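Local structure of putative endonuclease/exonuclease/phosphatase family protein (Bacteroides vulgatus ATCC 8482, 3G6S) at residues Val67-Asp70 and Gly76-Ala79; Trp97-Glu100 and Gly106-Gly109; Thr137-Asp140 and Ala146-Gln149. The protein is a putative hydrolase of the endonuclease/exonuclease/phosphatase family, probably a nuclease that cleaves phosphodiester bonds in nucleic acid. One frame throughout, in Å; residues are numbered along the deposited sequence.

Interaction 1 (Val67-Asp70 and Gly76-Ala79); sequences VGRD and GEYA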
loop_
_atom_site.group_PDB
_atom_site.type_symbol
_atom_site.label_atom_id
_atom_site.label_comp_id
_atom_site.label_asym_id
_atom_site.label_seq_id
_atom_site.Cartn_x
_atom_site.Cartn_y
_atom_site.Cartn_z
ATOM N N VAL A 67 -1.978 -12.903 -2.385
ATOM C CA VAL A 67 -1.906 -14.184 -1.698
ATOM C C VAL A 67 -1.075 -14.074 -0.424
ATOM O O VAL A 67 -0.451 -13.042 -0.168
ATOM C CB VAL A 67 -1.292 -15.265 -2.617
ATOM C CG1 VAL A 67 -2.157 -15.447 -3.859
ATOM C CG2 VAL A 67 0.120 -14.867 -3.009
ATOM N N GLY A 68 -1.076 -15.141 0.373
ATOM C CA GLY A 68 -0.311 -15.144 1.607
ATOM C C GLY A 68 1.171 -15.136 1.298
ATOM O O GLY A 68 1.605 -15.769 0.337
ATOM N N ARG A 69 1.955 -14.429 2.103
ATOM C CA ARG A 69 3.391 -14.346 1.866
ATOM C C ARG A 69 4.211 -15.535 2.370
ATOM O O ARG A 69 5.429 -15.551 2.212
ATOM C CB ARG A 69 3.945 -13.058 2.481
ATOM C CG ARG A 69 3.766 -12.962 3.988
ATOM C CD ARG A 69 4.260 -11.630 4.490
ATOM N NE ARG A 69 4.187 -11.520 5.942
ATOM C CZ ARG A 69 4.601 -10.460 6.624
ATOM N NH1 ARG A 69 4.500 -10.448 7.941
ATOM N NH2 ARG A 69 5.115 -9.413 5.993
ATOM N N ASP A 70 3.563 -16.529 2.970
ATOM C CA ASP A 70 4.294 -17.683 3.482
ATOM C C ASP A 70 4.338 -18.861 2.508
ATOM O O ASP A 70 5.379 -19.497 2.347
ATOM C CB ASP A 70 3.701 -18.140 4.821
ATOM C CG ASP A 70 3.988 -17.161 5.955
ATOM O OD1 ASP A 70 5.146 -16.702 6.089
ATOM O OD2 ASP A 70 3.059 -16.855 6.729
ATOM N N GLY A 76 0.021 -16.581 6.095
ATOM C CA GLY A 76 0.785 -15.358 6.259
ATOM C C GLY A 76 0.015 -14.094 5.940
ATOM O O GLY A 76 -1.155 -14.151 5.555
ATOM N N GLU A 77 0.667 -12.948 6.097
ATOM C CA GLU A 77 0.011 -11.677 5.821
ATOM C C GLU A 77 -0.037 -11.383 4.318
ATOM O O GLU A 77 0.890 -11.692 3.574
ATOM C CB GLU A 77 0.731 -10.531 6.541
ATOM C CG GLU A 77 1.082 -10.833 7.989
ATOM C CD GLU A 77 1.587 -9.611 8.748
ATOM O OE1 GLU A 77 2.351 -8.809 8.168
ATOM O OE2 GLU A 77 1.234 -9.460 9.936
ATOM N N TYR A 78 -1.146 -10.811 3.879
ATOM C CA TYR A 78 -1.330 -10.428 2.489
ATOM C C TYR A 78 -0.907 -8.974 2.354
ATOM O O TYR A 78 -0.787 -8.250 3.346
ATOM C CB TYR A 78 -2.807 -10.484 2.102
ATOM C CG TYR A 78 -3.411 -11.853 1.931
ATOM C CD1 TYR A 78 -4.027 -12.206 0.731
ATOM C CD2 TYR A 78 -3.415 -12.780 2.974
ATOM C CE1 TYR A 78 -4.632 -13.440 0.566
ATOM C CE2 TYR A 78 -4.017 -14.024 2.818
ATOM C CZ TYR A 78 -4.622 -14.342 1.608
ATOM O OH TYR A 78 -5.214 -15.563 1.424
ATOM N N ALA A 79 -0.705 -8.546 1.115
ATOM C CA ALA A 79 -0.378 -7.149 0.800
ATOM C C ALA A 79 -1.236 -6.938 -0.448
ATOM O O ALA A 79 -0.734 -6.634 -1.521
ATOM C CB ALA A 79 1.100 -7.012 0.483
HETATM O O HOH W 1 -0.729 -10.062 -1.462
#
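R69 and E77 run side by side in the same direction, and their charged ends meet as a salt bridge, with R69 NH1 2.7 Å from E77 OE1. The oxygen stands well out of the guanidinium plane and no N-H points at it, so the attraction is between charges alone. The two flat groups are only 17° apart, and CB of E77 lies over one face of the guanidinium, offset toward its rim. R69 holds CG between its backbone N and carbonyl carbon (chi1 61°) and then extends as far as NE, a path that carries CG within 3.2 Å of E77 O. That same oxygen takes the amide of R69 in a hydrogen bond (R69 N to E77 O, 3.3 Å), the donor sitting above the carbonyl plane and not on a lone pair. Y78 presents one face to the backbone of V67 and G68. G68 CA makes a CH-pi contact 4.2 Å from the ring centroid, and V67 CA comes to 3.6 Å from Y78 CE1. A water joins the backbones further along: it donates to V67 O and accepts from A79 N, which is 3.0 Å from the water oxygen. G76 combines a phi of 95° with a fully extended psi, and there a CB would be jammed against the carbonyl O of the preceding residue, which calls for glycine. This hairpin-like excursion links strands 62-65 and 81-84, neighbours in the seven-stranded sheet. Outward, Y78 stacks on F52 of helix 49-58, while the R69 and A79 side chains reach I117 on strand 117-125.

Interaction 2 (Trp97-Glu100 and Gly106-Gly109); sequences WLAE and GMMG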
loop_
_atom_site.group_PDB
_atom_site.type_symbol
_atom_site.label_atom_id
_atom_site.label_comp_id
_atom_site.label_asym_id
_atom_site.label_seq_id
_atom_site.Cartn_x
_atom_site.Cartn_y
_atom_site.Cartn_z
ATOM N N TRP A 97 8.261 -12.317 -4.440
ATOM C CA TRP A 97 8.942 -12.200 -3.153
ATOM C C TRP A 97 10.147 -11.270 -3.171
ATOM O O TRP A 97 11.019 -11.379 -4.033
ATOM C CB TRP A 97 9.339 -13.598 -2.656
ATOM C CG TRP A 97 8.194 -14.288 -2.011
ATOM C CD1 TRP A 97 7.962 -14.417 -0.666
ATOM C CD2 TRP A 97 7.034 -14.807 -2.668
ATOM N NE1 TRP A 97 6.720 -14.975 -0.450
ATOM C CE2 TRP A 97 6.132 -15.226 -1.662
ATOM C CE3 TRP A 97 6.664 -14.953 -4.014
ATOM C CZ2 TRP A 97 4.884 -15.777 -1.955
ATOM C CZ3 TRP A 97 5.419 -15.502 -4.312
ATOM C CH2 TRP A 97 4.543 -15.910 -3.281
ATOM N N LEU A 98 10.174 -10.343 -2.217
ATOM C CA LEU A 98 11.272 -9.392 -2.109
ATOM C C LEU A 98 12.505 -10.142 -1.611
ATOM O O LEU A 98 12.791 -10.188 -0.411
ATOM C CB LEU A 98 10.904 -8.249 -1.146
ATOM C CG LEU A 98 9.633 -7.437 -1.482
ATOM C CD1 LEU A 98 9.513 -6.235 -0.539
ATOM C CD2 LEU A 98 9.690 -6.951 -2.928
ATOM N N ALA A 99 13.219 -10.745 -2.557
ATOM C CA ALA A 99 14.417 -11.520 -2.266
ATOM C C ALA A 99 15.263 -11.671 -3.524
ATOM O O ALA A 99 14.917 -11.148 -4.578
ATOM C CB ALA A 99 14.027 -12.899 -1.724
ATOM N N GLU A 100 16.371 -12.391 -3.400
ATOM C CA GLU A 100 17.284 -12.614 -4.508
ATOM C C GLU A 100 16.574 -13.288 -5.680
ATOM O O GLU A 100 16.974 -13.137 -6.833
ATOM C CB GLU A 100 18.465 -13.456 -4.028
ATOM C CG GLU A 100 19.272 -12.788 -2.901
ATOM C CD GLU A 100 18.548 -12.757 -1.546
ATOM O OE1 GLU A 100 18.999 -12.014 -0.647
ATOM O OE2 GLU A 100 17.544 -13.480 -1.366
ATOM N N GLY A 106 7.737 -17.843 -0.556
ATOM C CA GLY A 106 8.111 -17.947 0.846
ATOM C C GLY A 106 9.571 -17.683 1.158
ATOM O O GLY A 106 10.000 -17.820 2.303
HETATM N N MSE A 107 10.334 -17.292 0.144
HETATM C CA MSE A 107 11.755 -17.036 0.319
HETATM C C MSE A 107 12.074 -15.674 0.915
HETATM O O MSE A 107 11.553 -14.651 0.468
HETATM C CB MSE A 107 12.478 -17.163 -1.022
HETATM C CG MSE A 107 13.987 -17.056 -0.886
HETATM SE SE MSE A 107 14.971 -16.896 -2.551
HETATM C CE MSE A 107 16.659 -16.286 -1.834
HETATM N N MSE A 108 12.934 -15.663 1.928
HETATM C CA MSE A 108 13.343 -14.410 2.549
HETATM C C MSE A 108 14.484 -13.819 1.733
HETATM O O MSE A 108 14.937 -14.435 0.768
HETATM C CB MSE A 108 13.793 -14.644 3.988
HETATM C CG MSE A 108 12.647 -14.771 4.975
HETATM SE SE MSE A 108 13.275 -14.848 6.815
HETATM C CE MSE A 108 14.168 -13.153 6.904
ATOM N N GLY A 109 14.949 -12.630 2.104
ATOM C CA GLY A 109 16.027 -12.029 1.345
ATOM C C GLY A 109 16.934 -11.071 2.090
ATOM O O GLY A 109 16.465 -10.222 2.842
#
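W97 lays one face of its indole over the backbone N of G106, and its atoms can be followed outward from CB. CB, directed at the other segment, is 4.0 Å from M107 O. With CG anti to the carbonyl carbon (chi1 -81°), the ring is carried across the start of 106-109. CD1 then lies 3.4 Å from G106 N, CE2 is similarly close to it, and CD2 and CZ2 are farther from it. The shortest approach, 3.0 Å from NE1 to G106 N, joins two donors and is therefore packing, not a bond; NE1 donates a hydrogen bond to R69 O instead. G106 has a positive phi (75°), which favours glycine.

Farther along, A99 CB presses on the opposing backbone, 3.1 Å from M108 O. It also touches SE of M107, modelled as selenomethionine, at 4.2 Å. The extended chain of M107 brings its methyl CE beside E100 OE2 (3.0 Å), the two side chains crossing at about a right angle. E100 bends at chi2 (72°), which lets OE2 rest 3.4 Å from G109 CA while OE1 accepts the amide N of W110. At G109 there is no room for a side chain: a CB would run into A99 CA and L98 O. L98 itself is the centre of an inverse gamma turn, closed by a weak A99 N to W97 O bond.

Both segments belong to the excursion between strands 88-97 and 117-125, adjacent in the six-stranded sheet. L98 turns the other way, packing against A118 of strand 117-125 and against S150 and L153 of helix 144-161.

Interaction 3 (Thr137-Asp140 and Ala146-Gln149); sequences THFD and ARRQ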
loop_
_atom_site.group_PDB
_atom_site.type_symbol
_atom_site.label_atom_id
_atom_site.label_comp_id
_atom_site.label_asym_id
_atom_site.label_seq_id
_atom_site.Cartn_x
_atom_site.Cartn_y
_atom_site.Cartn_z
ATOM N N THR A 137 3.194 -2.988 -1.497
ATOM C CA THR A 137 4.166 -3.821 -0.816
ATOM C C THR A 137 4.306 -3.518 0.680
ATOM O O THR A 137 3.701 -2.574 1.180
ATOM C CB THR A 137 5.529 -3.674 -1.531
ATOM O OG1 THR A 137 6.500 -4.519 -0.907
ATOM C CG2 THR A 137 5.994 -2.234 -1.483
ATOM N N HIS A 138 5.093 -4.337 1.381
ATOM C CA HIS A 138 5.366 -4.180 2.823
ATOM C C HIS A 138 6.838 -4.525 3.062
ATOM O O HIS A 138 7.220 -5.686 2.962
ATOM C CB HIS A 138 4.500 -5.130 3.658
ATOM C CG HIS A 138 4.475 -4.797 5.117
ATOM N ND1 HIS A 138 5.295 -3.837 5.670
ATOM C CD2 HIS A 138 3.704 -5.263 6.127
ATOM C CE1 HIS A 138 5.024 -3.722 6.963
ATOM N NE2 HIS A 138 4.064 -4.575 7.263
ATOM N N PHE A 139 7.656 -3.519 3.371
ATOM C CA PHE A 139 9.096 -3.704 3.600
ATOM C C PHE A 139 9.486 -4.237 4.983
ATOM O O PHE A 139 8.687 -4.214 5.922
ATOM C CB PHE A 139 9.823 -2.377 3.358
ATOM C CG PHE A 139 10.147 -2.109 1.912
ATOM C CD1 PHE A 139 9.333 -2.588 0.893
ATOM C CD2 PHE A 139 11.255 -1.345 1.569
ATOM C CE1 PHE A 139 9.626 -2.309 -0.442
ATOM C CE2 PHE A 139 11.549 -1.065 0.236
ATOM C CZ PHE A 139 10.733 -1.546 -0.766
ATOM N N ASP A 140 10.727 -4.718 5.089
ATOM C CA ASP A 140 11.275 -5.244 6.340
ATOM C C ASP A 140 11.740 -4.077 7.220
ATOM O O ASP A 140 12.371 -3.141 6.732
ATOM C CB ASP A 140 12.468 -6.162 6.052
ATOM C CG ASP A 140 13.045 -6.798 7.316
ATOM O OD1 ASP A 140 14.138 -7.391 7.240
ATOM O OD2 ASP A 140 12.408 -6.718 8.389
ATOM N N ALA A 146 18.099 -5.439 2.560
ATOM C CA ALA A 146 16.869 -5.972 1.976
ATOM C C ALA A 146 15.987 -4.838 1.473
ATOM O O ALA A 146 15.399 -4.930 0.390
ATOM C CB ALA A 146 16.111 -6.804 2.997
ATOM N N ARG A 147 15.897 -3.764 2.254
ATOM C CA ARG A 147 15.078 -2.635 1.845
ATOM C C ARG A 147 15.589 -1.989 0.566
ATOM O O ARG A 147 14.800 -1.683 -0.336
ATOM C CB ARG A 147 14.994 -1.582 2.950
ATOM C CG ARG A 147 13.937 -1.886 3.989
ATOM C CD ARG A 147 13.619 -0.650 4.795
ATOM N NE ARG A 147 14.777 -0.120 5.511
ATOM C CZ ARG A 147 15.294 -0.664 6.611
ATOM N NH1 ARG A 147 14.762 -1.762 7.130
ATOM N NH2 ARG A 147 16.336 -0.094 7.202
ATOM N N ARG A 148 16.901 -1.785 0.481
ATOM C CA ARG A 148 17.479 -1.170 -0.706
ATOM C C ARG A 148 17.232 -2.050 -1.924
ATOM O O ARG A 148 16.935 -1.549 -3.010
ATOM C CB ARG A 148 18.983 -0.954 -0.543
ATOM C CG ARG A 148 19.631 -0.425 -1.822
ATOM C CD ARG A 148 21.157 -0.457 -1.795
ATOM N NE ARG A 148 21.758 0.680 -1.101
ATOM C CZ ARG A 148 23.041 1.022 -1.223
ATOM N NH1 ARG A 148 23.840 0.309 -2.008
ATOM N NH2 ARG A 148 23.533 2.068 -0.564
ATOM N N GLN A 149 17.354 -3.362 -1.740
ATOM C CA GLN A 149 17.147 -4.299 -2.835
ATOM C C GLN A 149 15.688 -4.387 -3.241
ATOM O O GLN A 149 15.373 -4.479 -4.431
ATOM C CB GLN A 149 17.662 -5.696 -2.462
ATOM C CG GLN A 149 19.176 -5.807 -2.404
ATOM C CD GLN A 149 19.847 -5.216 -3.637
ATOM O OE1 GLN A 149 19.464 -5.516 -4.771
ATOM N NE2 GLN A 149 20.851 -4.369 -3.418
#
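F139 overlaps the first turn of helix 144-161 with one side of its ring: CD2 meets the aliphatic CG of R147 at 3.7 Å, and CE2 reaches R147 O at 3.4 Å. This is the beta-alpha-beta unit of strand 131-138, helix 144-161 and strand 167-172, the contact lying where the first strand runs out and the chain turns toward the helix. The two side chains cross obliquely. R147 starts with CG anti to its carbonyl carbon, and the bend at chi3 (-60°) brings NH1 to D140 O. There NH1 donates to D140 O over 2.8 Å, with an N-H...O angle of 153°. The acceptor is close to the guanidinium plane, at its edge, although the donor is tilted from the plane of the carbonyl. A leucine in place of R147 would probably leave the buried D140 carbonyl without this donor and the loop without that tie to the helix.

In the D140 carboxylate, OD2 accepts from V142 N, and OD1 has weak bonds to G143 N and V113 N; its charge is of opposite sign to R147, but OD2 and NH1 stand 5.6 Å apart, too far for contact. F139 is backed by F173, which it meets at about 60°, and its backbone pairs with D172; both belong to the family's GDFN sequence. The aliphatic CD of R147 packs at 3.4 Å from D140 O, beside the bonded NH1.

The three contacts come in succession along the chain, without overlap. Interactions 1 and 2, with centres 13 Å apart, are joined by a probable hydrogen bond of 3.0 Å from W97 NE1 to R69 O, so the indole bridges two loops from different sheets. Interactions 2 and 3 are closer, at 10 Å between centres. L98 CD1 packs on T137 OG1 at 3.5 Å and on F139 CD1 at 3.9 Å, while G109 O meets A146 CB at 3.4 Å. Interactions 1 and 3 do not touch; interaction 2 makes the connection. Interaction 3 lies beside the GDFN sequence (D172, F173, N174), which in relatives forms part of the active site and probably does so here.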